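Local coordinates for protein putative hexulose 6 phosphate synthase (Salmonella typhimurium, PDB 3F4W) that is of unassigned function but folds as a TIM barrel of the orotidine 5'-phosphate decarboxylase/HUMPS family and pairs with a second copy of itself, at residues D148-M153 with K174-L179; P34-I37 with A43-A46; L90-C95 with V106-I111. One frame throughout, in Å; residues are numbered along the deposited sequence.

Contact 1: D148-M153 with K174-L179; sequences DDLITM and KDYALL
Two neighbouring outer helices of the TIM barrel, 147-156 and 173-177, meet where L150 reaches across to Y176 and L179. Strand 161-165 lies between the two helices in sequence. It is a modest patch, burying 163 Å² in all, and it is held by apolar side chains alone.

L150 does most of the work, and it does so with one branch. A chi1 of -179° swings its CG out from the helix toward the other segment, and chi2 of 57° makes CD2 the branch that continues the extended chain. There CD2 comes up to the rim of the tyrosine, 3.8 Å from Y176 CD1 and in the plane of the ring. The leucine thus meets an edge of the ring.

Beneath the two helices the strand supplies a floor: L150 rests on I162 and V164, and Y176 also reaches V164, so both partners of the central pair pack on the same strand residue. I147, from the first turn of helix 147-156, touches both Y176 and L179. The inner half of the patch, L150 and Y176, is buried, while I151 and L179 form its exposed outer half.

The side chains of L179 and L150 slide past each other in opposite directions, with L179 CD1 4.0 Å from L150 CD2. The same methyl of L179 also faces I151, its CD1 lying 4.3 Å from I151 CG1.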
ATOM      1  N   ASP A 148      -6.581 -22.815  -2.691  1.00 19.27           N
ATOM      2  CA  ASP A 148      -5.766 -23.590  -1.760  1.00 22.55           C
ATOM      3  C   ASP A 148      -5.583 -22.817  -0.459  1.00 20.70           C
ATOM      4  O   ASP A 148      -5.686 -23.386   0.628  1.00 20.49           O
ATOM      5  CB  ASP A 148      -4.408 -23.964  -2.363  1.00 23.76           C
ATOM      6  CG  ASP A 148      -3.765 -25.161  -1.666  1.00 30.88           C
ATOM      7  OD1 ASP A 148      -4.319 -25.643  -0.656  1.00 27.57           O
ATOM      8  OD2 ASP A 148      -2.706 -25.628  -2.133  1.00 38.21           O
ATOM      9  N   ASP A 149      -5.326 -21.517  -0.570  1.00 16.38           N
ATOM     10  CA  ASP A 149      -5.188 -20.675   0.616  1.00 17.07           C
ATOM     11  C   ASP A 149      -6.504 -20.562   1.389  1.00 14.56           C
ATOM     12  O   ASP A 149      -6.503 -20.511   2.617  1.00 17.22           O
ATOM     13  CB  ASP A 149      -4.644 -19.287   0.251  1.00 17.14           C
ATOM     14  CG  ASP A 149      -3.142 -19.295  -0.004  1.00 19.80           C
ATOM     15  OD1 ASP A 149      -2.487 -20.322   0.279  1.00 23.88           O
ATOM     16  OD2 ASP A 149      -2.612 -18.270  -0.480  1.00 25.81           O
ATOM     17  N   LEU A 150      -7.626 -20.535   0.675  1.00 13.81           N
ATOM     18  CA  LEU A 150      -8.926 -20.472   1.336  1.00 14.48           C
ATOM     19  C   LEU A 150      -9.187 -21.742   2.146  1.00 15.26           C
ATOM     20  O   LEU A 150      -9.733 -21.686   3.247  1.00 14.90           O
ATOM     21  CB  LEU A 150     -10.057 -20.252   0.326  1.00 14.63           C
ATOM     22  CG  LEU A 150     -11.463 -20.152   0.927  1.00 15.34           C
ATOM     23  CD1 LEU A 150     -11.532 -19.032   1.955  1.00 16.31           C
ATOM     24  CD2 LEU A 150     -12.503 -19.934  -0.154  1.00 14.31           C
ATOM     25  N   ILE A 151      -8.791 -22.883   1.592  1.00 17.82           N
ATOM     26  CA  ILE A 151      -8.937 -24.164   2.277  1.00 16.11           C
ATOM     27  C   ILE A 151      -8.180 -24.172   3.602  1.00 18.34           C
ATOM     28  O   ILE A 151      -8.723 -24.555   4.636  1.00 19.15           O
ATOM     29  CB  ILE A 151      -8.448 -25.327   1.397  1.00 19.36           C
ATOM     30  CG1 ILE A 151      -9.346 -25.473   0.168  1.00 20.36           C
ATOM     31  CG2 ILE A 151      -8.399 -26.622   2.200  0.50 17.62           C
ATOM     32  CD1 ILE A 151      -8.829 -26.465  -0.849  1.00 22.40           C
ATOM     33  N   THR A 152      -6.926 -23.739   3.574  1.00 18.94           N
ATOM     34  CA  THR A 152      -6.143 -23.647   4.799  1.00 20.48           C
ATOM     35  C   THR A 152      -6.762 -22.653   5.776  1.00 21.57           C
ATOM     36  O   THR A 152      -6.902 -22.942   6.964  1.00 24.81           O
ATOM     37  CB  THR A 152      -4.695 -23.242   4.514  1.00 24.26           C
ATOM     38  OG1 THR A 152      -4.070 -24.261   3.726  1.00 21.92           O
ATOM     39  CG2 THR A 152      -3.925 -23.068   5.814  1.00 20.03           C
ATOM     40  N   MET A 153      -7.136 -21.483   5.270  1.00 20.26           N
ATOM     41  CA  MET A 153      -7.757 -20.468   6.109  1.00 19.91           C
ATOM     42  C   MET A 153      -8.962 -21.023   6.866  1.00 21.29           C
ATOM     43  O   MET A 153      -9.089 -20.834   8.074  1.00 21.97           O
ATOM     44  CB  MET A 153      -8.174 -19.253   5.274  1.00 19.58           C
ATOM     45  CG  MET A 153      -8.966 -18.230   6.063  1.00 14.67           C
ATOM     46  SD  MET A 153      -7.974 -17.445   7.344  1.00 18.12           S
ATOM     47  CE  MET A 153      -7.089 -16.225   6.373  1.00 16.85           C
ATOM     48  N   LYS A 174     -18.838 -20.952  -7.894  1.00 17.25           N
ATOM     49  CA  LYS A 174     -19.445 -22.044  -7.139  1.00 15.33           C
ATOM     50  C   LYS A 174     -18.427 -22.832  -6.307  1.00 18.97           C
ATOM     51  O   LYS A 174     -18.710 -23.220  -5.173  1.00 19.55           O
ATOM     52  CB  LYS A 174     -20.231 -22.984  -8.054  1.00 21.69           C
ATOM     53  CG  LYS A 174     -21.082 -23.989  -7.291  1.00 23.61           C
ATOM     54  CD  LYS A 174     -21.629 -25.060  -8.216  1.00 29.47           C
ATOM     55  CE  LYS A 174     -22.352 -26.143  -7.440  1.00 35.33           C
ATOM     56  NZ  LYS A 174     -22.733 -27.282  -8.325  1.00 47.73           N
ATOM     57  N   ASP A 175     -17.248 -23.071  -6.872  1.00 21.59           N
ATOM     58  CA  ASP A 175     -16.179 -23.755  -6.143  1.00 23.02           C
ATOM     59  C   ASP A 175     -15.941 -23.089  -4.794  1.00 22.91           C
ATOM     60  O   ASP A 175     -15.749 -23.758  -3.781  1.00 22.07           O
ATOM     61  CB  ASP A 175     -14.877 -23.737  -6.946  1.00 25.48           C
ATOM     62  CG  ASP A 175     -14.989 -24.486  -8.262  1.00 32.77           C
ATOM     63  OD1 ASP A 175     -14.099 -24.318  -9.125  1.00 35.32           O
ATOM     64  OD2 ASP A 175     -15.966 -25.243  -8.433  1.00 32.96           O
ATOM     65  N   TYR A 176     -15.955 -21.762  -4.793  1.00 19.05           N
ATOM     66  CA  TYR A 176     -15.660 -20.986  -3.596  1.00 18.58           C
ATOM     67  C   TYR A 176     -16.851 -20.897  -2.659  1.00 18.62           C
ATOM     68  O   TYR A 176     -16.698 -21.008  -1.444  1.00 17.57           O
ATOM     69  CB  TYR A 176     -15.173 -19.586  -3.982  1.00 13.18           C
ATOM     70  CG  TYR A 176     -13.828 -19.626  -4.666  1.00 14.88           C
ATOM     71  CD1 TYR A 176     -12.650 -19.603  -3.926  1.00 15.67           C
ATOM     72  CD2 TYR A 176     -13.735 -19.725  -6.048  1.00 17.63           C
ATOM     73  CE1 TYR A 176     -11.416 -19.658  -4.546  1.00 16.53           C
ATOM     74  CE2 TYR A 176     -12.506 -19.783  -6.677  1.00 19.01           C
ATOM     75  CZ  TYR A 176     -11.350 -19.749  -5.921  1.00 17.58           C
ATOM     76  OH  TYR A 176     -10.126 -19.810  -6.544  1.00 16.97           O
ATOM     77  N   ALA A 177     -18.034 -20.697  -3.230  1.00 18.15           N
ATOM     78  CA  ALA A 177     -19.247 -20.557  -2.440  1.00 19.03           C
ATOM     79  C   ALA A 177     -19.482 -21.802  -1.593  1.00 21.11           C
ATOM     80  O   ALA A 177     -19.870 -21.707  -0.426  1.00 20.07           O
ATOM     81  CB  ALA A 177     -20.443 -20.296  -3.346  1.00 20.51           C
ATOM     82  N   LEU A 178     -19.237 -22.965  -2.187  1.00 17.95           N
ATOM     83  CA  LEU A 178     -19.425 -24.245  -1.502  1.00 19.21           C
ATOM     84  C   LEU A 178     -18.617 -24.352  -0.218  1.00 20.84           C
ATOM     85  O   LEU A 178     -18.993 -25.084   0.696  1.00 22.00           O
ATOM     86  CB  LEU A 178     -19.066 -25.412  -2.424  1.00 20.06           C
ATOM     87  CG  LEU A 178     -20.117 -25.814  -3.460  1.00 23.25           C
ATOM     88  CD1 LEU A 178     -19.503 -26.659  -4.567  1.00 21.19           C
ATOM     89  CD2 LEU A 178     -21.271 -26.548  -2.791  1.00 31.31           C
ATOM     90  N   LEU A 179     -17.505 -23.626  -0.150  1.00 20.99           N
ATOM     91  CA  LEU A 179     -16.640 -23.679   1.023  1.00 21.36           C
ATOM     92  C   LEU A 179     -17.160 -22.776   2.136  1.00 21.45           C
ATOM     93  O   LEU A 179     -16.784 -22.923   3.300  1.00 24.22           O
ATOM     94  CB  LEU A 179     -15.203 -23.307   0.650  1.00 20.36           C
ATOM     95  CG  LEU A 179     -14.509 -24.303  -0.280  1.00 20.64           C
ATOM     96  CD1 LEU A 179     -13.161 -23.782  -0.757  1.00 19.25           C
ATOM     97  CD2 LEU A 179     -14.350 -25.645   0.416  1.00 23.03           C
TER

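Contact 2: P34-I37 with A43-A46; sequences PFLI and AIKA
F35 presents the flat of its ring to A43, and beside that pair L36 meets I44; together they join helix 33-39 to helix 42-50, two consecutive helices that follow strand 28-31 of the barrel. The alanine methyl stands over one ring face: A43 CB is 4.3 Å from the centroid of the F35 ring and 25° off its normal, a CH-pi contact. It is displaced toward the far end of the ring, where A43 CB lies 3.9 Å from F35 CE1 and almost as near to CZ.

Two torsions set up this face. With CG anti to the backbone N (chi1 -173°), the ring extends from its helix toward the second one. A chi2 of only 8° then lays the ring nearly in the plane of its own CA, CB and CG instead of square across it, and so turns a face to the methyl.

The second pair is looser: the L36 methyl CD2 comes to the I44 methylene CG1 at 4.3 Å. Both side chains look to the barrel wall, where each touches V31; L36 continues to A60, and I44 to V56 and A58. L36 also packs on I37 of the second subunit, while F35 leans on L12 and A15 of helix 12-22.

All four touching residues are buried and no hydrogen bond or charge links the segments, so at this point the two helices meet through van der Waals packing and one weak CH-pi contact, with nothing polar to satisfy between the touching side chains.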
ATOM      1  N   PRO A  34      -5.207   1.051  -6.879  1.00 19.99           N
ATOM      2  CA  PRO A  34      -4.811   2.004  -7.922  1.00 15.24           C
ATOM      3  C   PRO A  34      -5.848   3.115  -8.076  1.00 18.41           C
ATOM      4  O   PRO A  34      -5.512   4.246  -8.432  1.00 16.21           O
ATOM      5  CB  PRO A  34      -4.773   1.143  -9.186  1.00 18.15           C
ATOM      6  CG  PRO A  34      -4.581  -0.249  -8.698  1.00 19.24           C
ATOM      7  CD  PRO A  34      -5.317  -0.323  -7.398  1.00 19.66           C
ATOM      8  N   PHE A  35      -7.100   2.779  -7.797  1.00 16.03           N
ATOM      9  CA  PHE A  35      -8.202   3.733  -7.871  1.00 17.54           C
ATOM     10  C   PHE A  35      -8.024   4.778  -6.771  1.00 19.48           C
ATOM     11  O   PHE A  35      -8.063   5.985  -7.032  1.00 16.72           O
ATOM     12  CB  PHE A  35      -9.534   2.976  -7.744  1.00 17.65           C
ATOM     13  CG  PHE A  35     -10.761   3.820  -7.961  1.00 17.48           C
ATOM     14  CD1 PHE A  35     -10.668   5.123  -8.418  1.00 19.56           C
ATOM     15  CD2 PHE A  35     -12.023   3.284  -7.736  1.00 16.38           C
ATOM     16  CE1 PHE A  35     -11.809   5.886  -8.623  1.00 19.67           C
ATOM     17  CE2 PHE A  35     -13.165   4.038  -7.937  1.00 18.78           C
ATOM     18  CZ  PHE A  35     -13.059   5.342  -8.382  1.00 18.07           C
ATOM     19  N   LEU A  36      -7.806   4.309  -5.543  1.00 17.23           N
ATOM     20  CA  LEU A  36      -7.485   5.189  -4.423  1.00 16.73           C
ATOM     21  C   LEU A  36      -6.285   6.079  -4.724  1.00 19.99           C
ATOM     22  O   LEU A  36      -6.312   7.281  -4.473  1.00 19.44           O
ATOM     23  CB  LEU A  36      -7.169   4.374  -3.171  1.00 19.31           C
ATOM     24  CG  LEU A  36      -8.227   4.222  -2.089  1.00 24.15           C
ATOM     25  CD1 LEU A  36      -7.628   3.457  -0.918  1.00 20.30           C
ATOM     26  CD2 LEU A  36      -8.730   5.585  -1.645  1.00 18.98           C
ATOM     27  N   ILE A  37      -5.216   5.477  -5.232  1.00 19.06           N
ATOM     28  CA  ILE A  37      -3.996   6.219  -5.527  1.00 18.78           C
ATOM     29  C   ILE A  37      -4.241   7.253  -6.622  1.00 21.59           C
ATOM     30  O   ILE A  37      -3.690   8.357  -6.592  1.00 18.27           O
ATOM     31  CB  ILE A  37      -2.865   5.271  -5.961  1.00 20.25           C
ATOM     32  CG1 ILE A  37      -2.503   4.324  -4.813  1.00 24.52           C
ATOM     33  CG2 ILE A  37      -1.655   6.059  -6.426  1.00 22.33           C
ATOM     34  CD1 ILE A  37      -2.079   5.029  -3.543  1.00 26.32           C
ATOM     35  N   ALA A  43     -12.646   9.651  -3.990  1.00 15.84           N
ATOM     36  CA  ALA A  43     -13.315   8.501  -4.589  1.00 16.09           C
ATOM     37  C   ALA A  43     -14.299   7.872  -3.605  1.00 17.74           C
ATOM     38  O   ALA A  43     -15.432   7.557  -3.963  1.00 17.02           O
ATOM     39  CB  ALA A  43     -12.298   7.476  -5.052  1.00 17.81           C
ATOM     40  N   ILE A  44     -13.855   7.693  -2.365  1.00 17.77           N
ATOM     41  CA  ILE A  44     -14.700   7.155  -1.305  1.00 15.99           C
ATOM     42  C   ILE A  44     -15.883   8.075  -1.027  1.00 21.13           C
ATOM     43  O   ILE A  44     -17.021   7.622  -0.915  1.00 18.11           O
ATOM     44  CB  ILE A  44     -13.910   6.973   0.002  1.00 17.53           C
ATOM     45  CG1 ILE A  44     -12.731   6.023  -0.215  1.00 20.47           C
ATOM     46  CG2 ILE A  44     -14.814   6.450   1.109  1.00 20.22           C
ATOM     47  CD1 ILE A  44     -13.149   4.592  -0.451  1.00 22.06           C
ATOM     48  N   LYS A  45     -15.606   9.369  -0.913  1.00 17.83           N
ATOM     49  CA  LYS A  45     -16.643  10.351  -0.621  1.00 15.78           C
ATOM     50  C   LYS A  45     -17.732  10.341  -1.689  1.00 18.16           C
ATOM     51  O   LYS A  45     -18.922  10.302  -1.376  1.00 18.21           O
ATOM     52  CB  LYS A  45     -16.031  11.748  -0.513  1.00 16.92           C
ATOM     53  CG  LYS A  45     -15.016  11.898   0.611  1.00 20.84           C
ATOM     54  CD  LYS A  45     -14.362  13.273   0.593  1.00 22.01           C
ATOM     55  CE  LYS A  45     -13.615  13.552   1.889  1.00 27.41           C
ATOM     56  NZ  LYS A  45     -12.877  14.847   1.848  1.00 32.13           N
ATOM     57  N   ALA A  46     -17.311  10.371  -2.950  1.00 16.58           N
ATOM     58  CA  ALA A  46     -18.237  10.433  -4.075  1.00 18.48           C
ATOM     59  C   ALA A  46     -19.114   9.189  -4.173  1.00 18.34           C
ATOM     60  O   ALA A  46     -20.319   9.283  -4.396  1.00 16.06           O
ATOM     61  CB  ALA A  46     -17.469  10.642  -5.372  1.00 20.19           C
TER

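Contact 3: L90-C95 with V106-I111; sequences LTIQSC and VVVDMI
C95 and I92 of helix 89-102 pack on V106 and V108 of strand 105-109, the helix and the second strand of a beta-alpha-beta unit in the TIM barrel. The apolar contacts come first, and there are two. At one end V106 CG2 sits 3.8 Å from C95 CB, so the cysteine touches with its methylene while its sulfur is turned elsewhere. V106 has CG1 anti to its N (chi1 161°), which leaves CG2 as the methyl directed at the helix. Two residues farther along the strand, I92 CD1 reaches V108 CG1 at 4.2 Å, the two side chains crossing at about a right angle.

Closest of all is a contact with the main chain: V106 CG2 lies 3.4 Å from C95 O, so the valine methyl is pressed against the helix backbone as well as its side chain.

No hydrogen bond crosses between the segments; the side-chain bond of note is within 106-111. At the strand's end, D109 OD2 accepts from I111 N, two residues on, at 2.9 Å, with an N-H...O angle of 147°. This is an Asx turn; the donor comes to the anti side of the carboxylate, 29° out of its plane. The other oxygen, D109 OD1, is hydrogen-bonded to H134 ND1, so both carboxylate oxygens are engaged and the group is held from turning.

Strand 105-109 lies between strands 80-84 and 130-134 in the barrel. C95 and V106 share V83 of the former, while L123 of helix 116-126 closes over I92 and V108 together.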
ATOM      1  N   LEU A  90       1.685  -4.232  15.321  1.00 14.24           N
ATOM      2  CA  LEU A  90       1.474  -2.862  15.792  1.00 15.29           C
ATOM      3  C   LEU A  90       0.574  -2.087  14.838  1.00 15.26           C
ATOM      4  O   LEU A  90      -0.349  -1.387  15.258  1.00 16.11           O
ATOM      5  CB  LEU A  90       2.819  -2.132  15.894  1.00 15.45           C
ATOM      6  CG  LEU A  90       3.599  -2.106  17.212  1.00 22.97           C
ATOM      7  CD1 LEU A  90       3.148  -3.194  18.151  1.00 20.95           C
ATOM      8  CD2 LEU A  90       5.105  -2.181  16.947  1.00 18.76           C
ATOM      9  N   THR A  91       0.868  -2.202  13.547  1.00 15.74           N
ATOM     10  CA  THR A  91       0.108  -1.506  12.517  1.00 16.52           C
ATOM     11  C   THR A  91      -1.307  -2.067  12.396  1.00 15.13           C
ATOM     12  O   THR A  91      -2.275  -1.319  12.281  1.00 16.17           O
ATOM     13  CB  THR A  91       0.832  -1.580  11.157  1.00 16.22           C
ATOM     14  OG1 THR A  91       2.075  -0.877  11.246  1.00 13.97           O
ATOM     15  CG2 THR A  91      -0.009  -0.963  10.057  1.00 13.93           C
ATOM     16  N   ILE A  92      -1.428  -3.388  12.428  1.00 15.69           N
ATOM     17  CA  ILE A  92      -2.744  -4.004  12.357  1.00 16.91           C
ATOM     18  C   ILE A  92      -3.596  -3.536  13.529  1.00 16.26           C
ATOM     19  O   ILE A  92      -4.765  -3.194  13.362  1.00 14.75           O
ATOM     20  CB  ILE A  92      -2.647  -5.533  12.317  1.00 17.67           C
ATOM     21  CG1 ILE A  92      -2.153  -5.970  10.934  1.00 20.84           C
ATOM     22  CG2 ILE A  92      -3.996  -6.165  12.642  1.00 19.29           C
ATOM     23  CD1 ILE A  92      -1.869  -7.435  10.810  1.00 20.67           C
ATOM     24  N   GLN A  93      -2.993  -3.488  14.709  1.00 12.78           N
ATOM     25  CA  GLN A  93      -3.707  -3.065  15.908  1.00 15.48           C
ATOM     26  C   GLN A  93      -4.104  -1.583  15.881  1.00 15.83           C
ATOM     27  O   GLN A  93      -5.149  -1.212  16.415  1.00 14.44           O
ATOM     28  CB  GLN A  93      -2.880  -3.392  17.157  1.00 14.63           C
ATOM     29  CG  GLN A  93      -2.695  -4.885  17.376  1.00 17.36           C
ATOM     30  CD  GLN A  93      -2.060  -5.215  18.712  1.00 19.77           C
ATOM     31  OE1 GLN A  93      -2.552  -6.072  19.453  1.00 22.35           O
ATOM     32  NE2 GLN A  93      -0.963  -4.538  19.028  1.00 15.90           N
ATOM     33  N   SER A  94      -3.270  -0.744  15.268  1.00 16.53           N
ATOM     34  CA  SER A  94      -3.573   0.682  15.135  1.00 16.47           C
ATOM     35  C   SER A  94      -4.762   0.887  14.213  1.00 18.03           C
ATOM     36  O   SER A  94      -5.643   1.699  14.495  1.00 16.22           O
ATOM     37  CB  SER A  94      -2.374   1.452  14.574  1.00 19.36           C
ATOM     38  OG  SER A  94      -1.366   1.610  15.555  1.00 29.52           O
ATOM     39  N   CYS A  95      -4.775   0.151  13.103  1.00 15.27           N
ATOM     40  CA  CYS A  95      -5.898   0.198  12.173  1.00 15.39           C
ATOM     41  C   CYS A  95      -7.188  -0.206  12.874  1.00 15.01           C
ATOM     42  O   CYS A  95      -8.200   0.484  12.768  1.00 16.34           O
ATOM     43  CB  CYS A  95      -5.647  -0.713  10.968  1.00 16.82           C
ATOM     44  SG  CYS A  95      -4.270  -0.192   9.922  1.00 18.68           S
ATOM     45  N   VAL A 106     -11.926  -3.298  10.034  1.00 13.44           N
ATOM     46  CA  VAL A 106     -10.680  -3.557   9.331  1.00 11.75           C
ATOM     47  C   VAL A 106     -10.692  -4.961   8.721  1.00 12.41           C
ATOM     48  O   VAL A 106     -11.126  -5.926   9.351  1.00 11.17           O
ATOM     49  CB  VAL A 106      -9.470  -3.420  10.275  1.00 14.05           C
ATOM     50  CG1 VAL A 106      -8.241  -4.129   9.693  1.00 13.93           C
ATOM     51  CG2 VAL A 106      -9.179  -1.948  10.558  1.00 11.23           C
ATOM     52  N   VAL A 107     -10.228  -5.059   7.481  1.00 16.04           N
ATOM     53  CA  VAL A 107     -10.065  -6.343   6.819  1.00 13.69           C
ATOM     54  C   VAL A 107      -8.576  -6.591   6.613  1.00 16.05           C
ATOM     55  O   VAL A 107      -7.888  -5.781   5.990  1.00 15.58           O
ATOM     56  CB  VAL A 107     -10.762  -6.356   5.446  1.00 12.73           C
ATOM     57  CG1 VAL A 107     -10.432  -7.641   4.706  1.00 15.22           C
ATOM     58  CG2 VAL A 107     -12.270  -6.191   5.611  1.00 16.74           C
ATOM     59  N   VAL A 108      -8.065  -7.694   7.150  1.00 12.66           N
ATOM     60  CA  VAL A 108      -6.652  -8.009   6.982  1.00 11.86           C
ATOM     61  C   VAL A 108      -6.465  -8.809   5.699  1.00 14.64           C
ATOM     62  O   VAL A 108      -6.929  -9.944   5.595  1.00 14.70           O
ATOM     63  CB  VAL A 108      -6.087  -8.805   8.171  1.00 11.85           C
ATOM     64  CG1 VAL A 108      -4.577  -8.973   8.021  1.00 11.95           C
ATOM     65  CG2 VAL A 108      -6.413  -8.114   9.481  1.00 12.24           C
ATOM     66  N   ASP A 109      -5.807  -8.201   4.717  1.00 14.59           N
ATOM     67  CA  ASP A 109      -5.567  -8.848   3.431  1.00 15.55           C
ATOM     68  C   ASP A 109      -4.319  -9.708   3.525  1.00 14.31           C
ATOM     69  O   ASP A 109      -3.217  -9.199   3.732  1.00 14.60           O
ATOM     70  CB  ASP A 109      -5.415  -7.797   2.330  1.00 18.40           C
ATOM     71  CG  ASP A 109      -5.245  -8.409   0.948  1.00 21.06           C
ATOM     72  OD1 ASP A 109      -5.532  -7.713  -0.043  1.00 25.70           O
ATOM     73  OD2 ASP A 109      -4.823  -9.575   0.840  1.00 18.66           O
ATOM     74  N   MET A 110      -4.500 -11.014   3.359  1.00 14.45           N
ATOM     75  CA  MET A 110      -3.439 -11.982   3.602  1.00 15.52           C
ATOM     76  C   MET A 110      -2.596 -12.269   2.369  1.00 12.99           C
ATOM     77  O   MET A 110      -1.907 -13.284   2.309  1.00 15.21           O
ATOM     78  CB  MET A 110      -4.043 -13.287   4.122  1.00 14.42           C
ATOM     79  CG  MET A 110      -4.888 -13.100   5.361  1.00 10.80           C
ATOM     80  SD  MET A 110      -3.887 -12.603   6.767  1.00 18.83           S
ATOM     81  CE  MET A 110      -2.982 -14.114   7.062  1.00 17.31           C
ATOM     82  N   ILE A 111      -2.646 -11.378   1.388  1.00 14.88           N
ATOM     83  CA  ILE A 111      -1.857 -11.565   0.177  1.00 15.93           C
ATOM     84  C   ILE A 111      -0.367 -11.721   0.506  1.00 13.72           C
ATOM     85  O   ILE A 111       0.180 -10.982   1.325  1.00 15.87           O
ATOM     86  CB  ILE A 111      -2.085 -10.415  -0.835  1.00 16.39           C
ATOM     87  CG1 ILE A 111      -1.281 -10.652  -2.117  1.00 14.20           C
ATOM     88  CG2 ILE A 111      -1.737  -9.064  -0.216  1.00 15.10           C
ATOM     89  CD1 ILE A 111      -1.453  -9.555  -3.145  1.00 15.69           C
TER

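In the fold
From the N terminus the chain meets contact 2 first, a tight closure over five residues that folds two successive helices together after strand 28-31. Contact 3 comes next, laying strand 105-109 back against helix 89-102. Contact 1 is last and joins helices 147-156 and 173-177 across the strand between them. The three follow in series, none nested in or crossing another. Contacts 1 and 2 lie on opposite sides of the chain's centre, their centres about 29 Å apart, whereas contacts 1 and 3 touch where M153 CE meets M110 CG at 4.0 Å. Contacts 2 and 3 both reach the second subunit.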